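Local atomic coordinates of SYE1 (Shewanella oneidensis, PDB entry 4AWT), a protein that binds FMN and probably works as an oxidoreductase of the Old Yellow Enzyme type, reducing carbon-carbon double bonds with NAD(P)H as electron donor. Residues Ile178-Ala183 against Ala219-Ala224. The protein carries 1 engineered substitution. Residues are numbered along the deposited sequence; the frame is centred on the assembly and turned at random.
Sequences IELHAA and AALVDA. With FMN (flavin mononucleotide), chain B.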
loop_
_atom_site.group_PDB
_atom_site.type_symbol
_atom_site.label_atom_id
_atom_site.label_comp_id
_atom_site.label_asym_id
_atom_site.label_seq_id
_atom_site.Cartn_x
_atom_site.Cartn_y
_atom_site.Cartn_z
ATOM N N ILE A 178 4.702 9.604 -1.649
ATOM C CA ILE A 178 4.646 8.194 -1.943
ATOM C C ILE A 178 4.502 7.408 -0.645
ATOM O O ILE A 178 4.963 7.847 0.401
ATOM C CB ILE A 178 5.855 7.701 -2.767
ATOM C CG1 ILE A 178 7.177 7.738 -2.010
ATOM C CG2 ILE A 178 5.921 8.488 -4.058
ATOM C CD1 ILE A 178 7.516 6.536 -1.162
ATOM N N GLU A 179 3.912 6.230 -0.768
ATOM C CA GLU A 179 3.884 5.240 0.289
ATOM C C GLU A 179 4.663 4.048 -0.198
ATOM O O GLU A 179 4.359 3.449 -1.242
ATOM C CB GLU A 179 2.459 4.803 0.628
ATOM C CG GLU A 179 2.426 3.823 1.791
ATOM C CD GLU A 179 1.025 3.350 2.133
ATOM O OE1 GLU A 179 0.321 4.132 2.853
ATOM O OE2 GLU A 179 0.634 2.254 1.707
ATOM N N LEU A 180 5.689 3.639 0.561
ATOM C CA LEU A 180 6.407 2.413 0.236
ATOM C C LEU A 180 5.620 1.224 0.740
ATOM O O LEU A 180 5.398 1.078 1.939
ATOM C CB LEU A 180 7.766 2.444 0.906
ATOM C CG LEU A 180 8.620 1.193 0.725
ATOM C CD1 LEU A 180 8.903 0.948 -0.762
ATOM C CD2 LEU A 180 9.901 1.310 1.532
ATOM N N HIS A 181 5.220 0.333 -0.164
ATOM C CA HIS A 181 4.527 -0.891 0.257
ATOM C C HIS A 181 5.593 -1.863 0.778
ATOM O O HIS A 181 6.252 -2.539 -0.013
ATOM C CB HIS A 181 3.742 -1.516 -0.872
ATOM C CG HIS A 181 2.739 -2.523 -0.411
ATOM N ND1 HIS A 181 2.745 -3.033 0.839
ATOM C CD2 HIS A 181 1.668 -3.006 -1.099
ATOM C CE1 HIS A 181 1.702 -3.838 0.907
ATOM N NE2 HIS A 181 1.024 -3.841 -0.222
ATOM N N ALA A 182 5.773 -1.932 2.081
ATOM C CA ALA A 182 6.662 -2.859 2.730
ATOM C C ALA A 182 5.893 -3.865 3.569
ATOM O O ALA A 182 6.444 -4.463 4.499
ATOM C CB ALA A 182 7.725 -2.117 3.549
ATOM N N ALA A 183 4.659 -4.123 3.167
ATOM C CA ALA A 183 3.680 -4.905 3.907
ATOM C C ALA A 183 3.182 -6.070 3.058
ATOM O O ALA A 183 3.651 -6.328 1.955
ATOM C CB ALA A 183 2.560 -3.974 4.378
ATOM N N ALA A 219 16.127 5.141 2.458
ATOM C CA ALA A 219 17.126 6.197 2.295
ATOM C C ALA A 219 17.089 6.774 0.903
ATOM O O ALA A 219 17.191 7.992 0.738
ATOM C CB ALA A 219 18.531 5.634 2.578
ATOM N N ALA A 220 16.951 5.923 -0.113
ATOM C CA ALA A 220 16.912 6.396 -1.474
ATOM C C ALA A 220 15.658 7.218 -1.763
ATOM O O ALA A 220 15.708 8.236 -2.444
ATOM C CB ALA A 220 16.997 5.229 -2.432
ATOM N N LEU A 221 14.508 6.773 -1.231
ATOM C CA LEU A 221 13.261 7.523 -1.422
ATOM C C LEU A 221 13.343 8.885 -0.809
ATOM O O LEU A 221 12.934 9.894 -1.414
ATOM C CB LEU A 221 12.107 6.707 -0.832
ATOM C CG LEU A 221 11.802 5.399 -1.522
ATOM C CD1 LEU A 221 10.873 4.556 -0.662
ATOM C CD2 LEU A 221 11.179 5.617 -2.891
ATOM N N VAL A 222 13.860 8.951 0.439
ATOM C CA VAL A 222 14.014 10.232 1.101
ATOM C C VAL A 222 14.969 11.111 0.352
ATOM O O VAL A 222 14.748 12.327 0.209
ATOM C CB VAL A 222 14.459 9.980 2.554
ATOM C CG1 VAL A 222 14.940 11.268 3.196
ATOM C CG2 VAL A 222 13.351 9.330 3.363
ATOM N N ASP A 223 16.094 10.533 -0.102
ATOM C CA ASP A 223 17.040 11.372 -0.878
ATOM C C ASP A 223 16.402 11.926 -2.122
ATOM O O ASP A 223 16.685 13.052 -2.510
ATOM C CB ASP A 223 18.246 10.501 -1.233
ATOM C CG ASP A 223 19.418 11.221 -1.774
ATOM O OD1 ASP A 223 19.899 12.115 -1.037
ATOM O OD2 ASP A 223 19.914 10.889 -2.877
ATOM N N ALA A 224 15.534 11.165 -2.758
ATOM C CA ALA A 224 14.928 11.618 -4.002
ATOM C C ALA A 224 13.913 12.720 -3.787
ATOM O O ALA A 224 13.899 13.680 -4.547
ATOM C CB ALA A 224 14.285 10.418 -4.695
HETATM N N1 FMN B . -3.238 -2.981 0.402
HETATM C C2 FMN B . -2.151 -2.414 -0.108
HETATM O O2 FMN B . -1.205 -2.011 0.620
HETATM N N3 FMN B . -2.031 -2.246 -1.481
HETATM C C4 FMN B . -3.008 -2.648 -2.377
HETATM O O4 FMN B . -2.865 -2.363 -3.595
HETATM C C4A FMN B . -4.088 -3.340 -1.834
HETATM N N5 FMN B . -5.076 -3.867 -2.664
HETATM C C5A FMN B . -6.333 -4.167 -2.072
HETATM C C6 FMN B . -7.417 -4.433 -2.870
HETATM C C7 FMN B . -8.695 -4.709 -2.326
HETATM C C7M FMN B . -9.862 -4.867 -3.270
HETATM C C8 FMN B . -8.819 -4.759 -0.970
HETATM C C8M FMN B . -10.156 -5.015 -0.304
HETATM C C9 FMN B . -7.709 -4.501 -0.140
HETATM C C9A FMN B . -6.459 -4.192 -0.679
HETATM N N10 FMN B . -5.361 -3.873 0.147
HETATM C C10 FMN B . -4.203 -3.387 -0.430
HETATM C "C1'" FMN B . -5.538 -3.848 1.602
HETATM C "C2'" FMN B . -6.297 -2.607 2.105
HETATM O "O2'" FMN B . -5.506 -1.440 1.956
HETATM C "C3'" FMN B . -6.651 -2.698 3.577
HETATM O "O3'" FMN B . -5.498 -2.681 4.404
HETATM C "C4'" FMN B . -7.521 -3.909 3.961
HETATM O "O4'" FMN B . -8.584 -4.106 3.041
HETATM C "C5'" FMN B . -8.009 -3.842 5.395
HETATM O "O5'" FMN B . -8.858 -2.701 5.609
HETATM P P FMN B . -10.462 -2.889 5.597
HETATM O O1P FMN B . -10.841 -3.242 4.180
HETATM O O2P FMN B . -10.795 -3.999 6.569
HETATM O O3P FMN B . -10.964 -1.532 6.023
#
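Leu221 meets Ile178 and Leu180 in a purely apolar, buried contact between the fourth strand of a parallel eight-stranded beta/alpha (TIM) barrel, 177-181, and helix 212-225, which packs on the outside of the barrel wall. One methyl does most of the touching: CD1 of Leu221 bridges the two strand side chains, 3.9 Å from Ile178 CD1 and 4.0 Å from Leu180 CD2. The CB bond of Ile178 points toward the helix, and its CG1, set between the backbone N and the carbonyl carbon (chi1 68°), together with the second torsion (86°) carries CD1 to Leu221; Leu180 meets Leu221 nearly at a right angle. Branched aliphatic side chains suit this layer, since methyls interlock without leaving a buried polar atom. Ala167 and Ala170 of helix 153-172 also pack on Leu221 and Ile178, their small side chains consistent with the bulk of these partners.

Strand alternation sends the intervening residues inward. Glu179 lies inside the barrel, hydrogen-bonded through OE2 to Gln100 and through OE1 to Tyr266 and His268. His181, near the C-terminal end of the strand, has FMN O2 over one ring face, with NE2 3.0 Å from that oxygen. Its ND1 accepts a hydrogen bond from Ala183 N (3.2 Å), tilted 21° from the ring plane, which restrains the ring's rotation, while Trp102 stacks on it. Replacing His181 by alanine would probably leave Ala183 N without its acceptor, remove the ring that stacks on Trp102 and open a gap beside the flavin O2. The strand is thus two-faced: nonpolar contacts, with no hydrogen bond across them, join it to the helix, while its polar side chains serve the barrel interior and the cofactor site.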